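Side-chain contact in UV damage endonuclease (Sulfolobus acidocaldarius, PDB 3TC3), which probably cuts DNA as a metal-dependent endonuclease in the repair of ultraviolet damage, recognising different lesions by flipping dinucleotides: residues A[175-180]-A[192-197]. Sequence-based numbering, arbitrary orientation.
With MN (manganese (II) ion), chain C.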
loop_
_atom_site.group_PDB
_atom_site.type_symbol
_atom_site.label_atom_id
_atom_site.label_comp_id
_atom_site.label_asym_id
_atom_site.label_seq_id
_atom_site.Cartn_x
_atom_site.Cartn_y
_atom_site.Cartn_z
ATOM N N ASN A 175 0.413 -21.180 -8.095
ATOM C CA ASN A 175 1.667 -21.840 -7.884
ATOM C C ASN A 175 2.833 -21.060 -8.508
ATOM O O ASN A 175 3.887 -21.003 -7.852
ATOM C CB ASN A 175 1.540 -23.269 -8.366
ATOM C CG ASN A 175 0.834 -24.153 -7.279
ATOM O OD1 ASN A 175 1.232 -24.165 -6.058
ATOM N ND2 ASN A 175 -0.203 -24.822 -7.679
ATOM N N ARG A 176 2.597 -20.379 -9.627
ATOM C CA ARG A 176 3.660 -19.501 -10.205
ATOM C C ARG A 176 3.935 -18.342 -9.210
ATOM O O ARG A 176 5.104 -17.965 -8.999
ATOM C CB ARG A 176 3.292 -18.822 -11.532
ATOM C CG ARG A 176 3.214 -19.824 -12.710
ATOM C CD ARG A 176 3.258 -19.048 -14.075
ATOM N NE ARG A 176 2.322 -17.905 -14.128
ATOM C CZ ARG A 176 1.026 -18.020 -14.366
ATOM N NH1 ARG A 176 0.478 -19.238 -14.653
ATOM N NH2 ARG A 176 0.258 -16.950 -14.339
ATOM N N PHE A 177 2.894 -17.845 -8.551
ATOM C CA PHE A 177 3.193 -16.769 -7.597
ATOM C C PHE A 177 4.113 -17.266 -6.493
ATOM O O PHE A 177 5.054 -16.601 -6.083
ATOM C CB PHE A 177 1.883 -16.262 -7.014
ATOM C CG PHE A 177 2.088 -15.154 -6.004
ATOM C CD1 PHE A 177 2.438 -15.432 -4.651
ATOM C CD2 PHE A 177 1.914 -13.827 -6.407
ATOM C CE1 PHE A 177 2.673 -14.380 -3.807
ATOM C CE2 PHE A 177 2.191 -12.767 -5.518
ATOM C CZ PHE A 177 2.529 -13.044 -4.185
ATOM N N ILE A 178 3.724 -18.392 -5.892
ATOM C CA ILE A 178 4.517 -18.984 -4.785
ATOM C C ILE A 178 5.985 -19.310 -5.236
ATOM O O ILE A 178 6.931 -18.951 -4.496
ATOM C CB ILE A 178 3.839 -20.244 -4.255
ATOM C CG1 ILE A 178 2.547 -19.821 -3.511
ATOM C CG2 ILE A 178 4.798 -20.992 -3.284
ATOM C CD1 ILE A 178 1.671 -21.004 -3.064
ATOM N N GLU A 179 6.130 -19.875 -6.452
ATOM C CA GLU A 179 7.470 -20.200 -6.951
ATOM C C GLU A 179 8.340 -18.943 -7.037
ATOM O O GLU A 179 9.475 -18.953 -6.608
ATOM C CB GLU A 179 7.414 -20.918 -8.309
ATOM C CG GLU A 179 8.808 -21.566 -8.621
ATOM C CD GLU A 179 9.146 -22.006 -10.050
ATOM O OE1 GLU A 179 8.314 -21.916 -10.971
ATOM O OE2 GLU A 179 10.321 -22.435 -10.213
ATOM N N ASN A 180 7.768 -17.876 -7.627
ATOM C CA ASN A 180 8.594 -16.699 -7.862
ATOM C C ASN A 180 8.794 -15.910 -6.564
ATOM O O ASN A 180 9.845 -15.315 -6.354
ATOM C CB ASN A 180 7.895 -15.788 -8.894
ATOM C CG ASN A 180 7.908 -16.434 -10.338
ATOM O OD1 ASN A 180 8.613 -17.451 -10.511
ATOM N ND2 ASN A 180 7.186 -15.940 -11.280
ATOM N N LEU A 192 6.600 -8.271 2.129
ATOM C CA LEU A 192 5.517 -8.368 1.119
ATOM C C LEU A 192 4.197 -8.812 1.758
ATOM O O LEU A 192 4.167 -9.651 2.680
ATOM C CB LEU A 192 5.921 -9.419 0.065
ATOM C CG LEU A 192 5.183 -9.264 -1.245
ATOM C CD1 LEU A 192 5.695 -8.029 -2.031
ATOM C CD2 LEU A 192 5.412 -10.517 -2.151
ATOM N N VAL A 193 3.108 -8.173 1.278
ATOM C CA VAL A 193 1.775 -8.580 1.679
ATOM C C VAL A 193 0.894 -8.625 0.411
ATOM O O VAL A 193 1.240 -8.000 -0.601
ATOM C CB VAL A 193 1.128 -7.661 2.772
ATOM C CG1 VAL A 193 2.035 -7.578 3.999
ATOM C CG2 VAL A 193 0.855 -6.278 2.156
ATOM N N ILE A 194 -0.119 -9.492 0.404
ATOM C CA ILE A 194 -0.928 -9.615 -0.804
ATOM C C ILE A 194 -2.364 -9.189 -0.490
ATOM O O ILE A 194 -2.859 -9.404 0.575
ATOM C CB ILE A 194 -0.916 -11.067 -1.386
ATOM C CG1 ILE A 194 -1.350 -12.063 -0.354
ATOM C CG2 ILE A 194 0.452 -11.425 -2.026
ATOM C CD1 ILE A 194 -1.531 -13.539 -0.960
ATOM N N GLU A 195 -3.060 -8.684 -1.482
ATOM C CA GLU A 195 -4.409 -8.197 -1.278
ATOM C C GLU A 195 -5.329 -8.878 -2.308
ATOM O O GLU A 195 -4.969 -9.227 -3.456
ATOM C CB GLU A 195 -4.352 -6.707 -1.648
ATOM C CG GLU A 195 -5.673 -5.918 -1.600
ATOM C CD GLU A 195 -5.573 -4.553 -2.290
ATOM O OE1 GLU A 195 -4.481 -4.017 -2.461
ATOM O OE2 GLU A 195 -6.622 -3.987 -2.635
ATOM N N ASN A 196 -6.566 -9.088 -1.878
ATOM C CA ASN A 196 -7.543 -9.629 -2.756
ATOM C C ASN A 196 -7.944 -8.589 -3.810
ATOM O O ASN A 196 -7.992 -7.383 -3.492
ATOM C CB ASN A 196 -8.756 -10.151 -1.946
ATOM C CG ASN A 196 -9.437 -9.061 -1.097
ATOM O OD1 ASN A 196 -8.760 -8.469 -0.264
ATOM N ND2 ASN A 196 -10.725 -8.762 -1.362
ATOM N N ASP A 197 -8.259 -9.077 -4.991
ATOM C CA ASP A 197 -8.801 -8.157 -6.037
ATOM C C ASP A 197 -10.250 -8.405 -6.377
ATOM O O ASP A 197 -10.828 -9.394 -5.898
ATOM C CB ASP A 197 -7.819 -8.140 -7.222
ATOM C CG ASP A 197 -7.873 -9.433 -8.023
ATOM O OD1 ASP A 197 -8.811 -9.572 -8.868
ATOM O OD2 ASP A 197 -7.015 -10.335 -7.886
HETATM MN MN MN C . -7.329 -1.963 -2.074
HETATM O O HOH W 1 -5.259 -1.380 -3.114
#
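In the outer layer of the TIM barrel, F177 of helix 170-181 packs on I194 and L192 of strand 192-195, a spare example of the rule that the helices of this fold cover the outside of a closed parallel sheet. The CA atoms of F177 and I194 lie 10.7 Å apart, a gap spanned by the side chains. With CG of F177 anti to the backbone N (chi1 179°), the ring reaches out from the helix and meets the strand with its far end. There CZ touches CG2 of I194 at 3.4 Å, a close approach, while CE1 and CE2 of F177 both stand 4.1 Å from the same methyl, which is thus centred on the end of the ring. The methyl meets the ring obliquely. CD2 of L192, two residues earlier on the same side of the strand, adds a looser contact at 4.3 Å from CZ of F177. All three residues are buried and the contact is purely apolar. Strand alternation gives E195 a different role: its extended side chain brings OE2 to the manganese at 2.2 Å, and a water hydrogen-bonded to OE1 of E195 also binds the metal. D220, D251 and E288 belong to the same manganese site. Around the packing, I194 also touches C206 of helix 203-213, F177 touches I215, and strand 192-195 is hydrogen-bonded between strands 158-162 and 217-220.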